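Cobalamin biosynthesis precorrin-6Y methylase (CbiE) (Archaeoglobus fulgidus, PDB 2BB3) probably transfers a methyl group from S-adenosylmethionine to a corrin precursor, a step in the biosynthesis of adenosylcobalamin. Local coordinates at residues 35-38 with 39-42. Sequence-based numbering, arbitrary orientation.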
# COMPACT_ATOMS: atom_id res chain seq x y z
N GLN A 35 13.52 0.36 -2.66
CA GLN A 35 12.15 -0.10 -2.50
C GLN A 35 11.53 -0.44 -3.83
O GLN A 35 10.34 -0.72 -3.92
CB GLN A 35 11.31 0.94 -1.77
CG GLN A 35 11.57 0.96 -0.28
CD GLN A 35 10.56 1.77 0.48
OE1 GLN A 35 10.11 2.81 -0.00
NE2 GLN A 35 10.21 1.32 1.67
N THR A 36 12.36 -0.43 -4.87
CA THR A 36 11.93 -0.78 -6.21
C THR A 36 11.85 -2.31 -6.29
O THR A 36 12.63 -3.00 -5.63
CB THR A 36 12.93 -0.25 -7.25
OG1 THR A 36 12.69 -0.88 -8.51
CG2 THR A 36 14.36 -0.49 -6.79
N THR A 37 10.92 -2.83 -7.09
CA THR A 37 10.75 -4.27 -7.23
C THR A 37 11.40 -4.83 -8.49
O THR A 37 11.53 -4.13 -9.49
CB THR A 37 9.25 -4.68 -7.23
OG1 THR A 37 8.60 -4.12 -8.37
CG2 THR A 37 8.57 -4.17 -5.96
N GLU A 38 11.80 -6.10 -8.42
CA GLU A 38 12.46 -6.77 -9.54
C GLU A 38 11.66 -6.61 -10.83
O GLU A 38 12.23 -6.50 -11.91
CB GLU A 38 12.65 -8.26 -9.25
CG GLU A 38 13.08 -8.58 -7.82
CD GLU A 38 13.47 -10.04 -7.61
OE1 GLU A 38 12.89 -10.92 -8.29
OE2 GLU A 38 14.36 -10.31 -6.77
N ARG A 39 10.34 -6.60 -10.72
CA ARG A 39 9.52 -6.46 -11.91
C ARG A 39 9.60 -5.03 -12.42
O ARG A 39 9.65 -4.80 -13.63
CB ARG A 39 8.08 -6.86 -11.62
CG ARG A 39 7.31 -7.27 -12.87
CD ARG A 39 5.95 -7.86 -12.51
NE ARG A 39 5.18 -8.26 -13.68
CZ ARG A 39 3.90 -8.60 -13.65
NH1 ARG A 39 3.24 -8.59 -12.50
NH2 ARG A 39 3.27 -8.94 -14.77
N ALA A 40 9.62 -4.06 -11.51
CA ALA A 40 9.72 -2.66 -11.91
C ALA A 40 11.02 -2.42 -12.69
O ALA A 40 11.01 -1.78 -13.74
CB ALA A 40 9.67 -1.76 -10.68
N LYS A 41 12.13 -2.96 -12.19
CA LYS A 41 13.42 -2.79 -12.85
C LYS A 41 13.43 -3.42 -14.23
O LYS A 41 13.98 -2.86 -15.17
CB LYS A 41 14.54 -3.39 -11.99
CG LYS A 41 14.66 -2.75 -10.62
CD LYS A 41 15.71 -3.44 -9.75
CE LYS A 41 15.44 -3.15 -8.27
NZ LYS A 41 16.54 -3.61 -7.38
N GLU A 42 12.82 -4.59 -14.36
CA GLU A 42 12.79 -5.27 -15.65
C GLU A 42 12.00 -4.42 -16.64
O GLU A 42 12.44 -4.21 -17.77
CB GLU A 42 12.16 -6.65 -15.49
CG GLU A 42 12.94 -7.56 -14.54
CD GLU A 42 12.27 -8.90 -14.32
OE1 GLU A 42 12.78 -9.70 -13.49
OE2 GLU A 42 11.23 -9.16 -14.98
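Thr37 is the N-cap of helix 38-46, its hydroxyl closing on the backbone N-H of Ala40 in a local contact where the loop after strand 23-28 winds into the first helix of the chain. Thr37 OG1 accepts from Ala40 N over 3.3 Å, with an N-H...O angle of 153°. Its chi1 of 64° places the hydroxyl between the backbone N and the carbonyl carbon, turned back over the first turn, where a short side chain with an acceptor oxygen can serve an amide that has no helical carbonyl before it. Ala40 suits this buried site because its small CB fits 3.5 Å from Thr37 OG1. The regular i to i+4 bonds begin at the same residue: Lys41 N donates to Thr37 O (3.0 Å), followed by Glu42 N to Glu38 O (3.2 Å). This N-cap opens the helix that follows the first strand of the parallel, five-stranded sheet in this tetrapyrrole methylase. One residue before the cap, Thr36 meets the extended chain of Lys41 at about a right angle, its methyl CG2 tightly packed 3.2 Å from Lys41 CE while OG1 lies 3.4 Å from Lys41 CG. Beyond this crossing, Lys41 NZ forms a salt bridge with Glu38 of the second subunit, and Glu38 pairs reciprocally with Lys41 of that subunit. With an alanine here instead of the lysine, that carboxylate across the dimer interface would probably lose its mate, and the Thr36 methyl the chain it packs against.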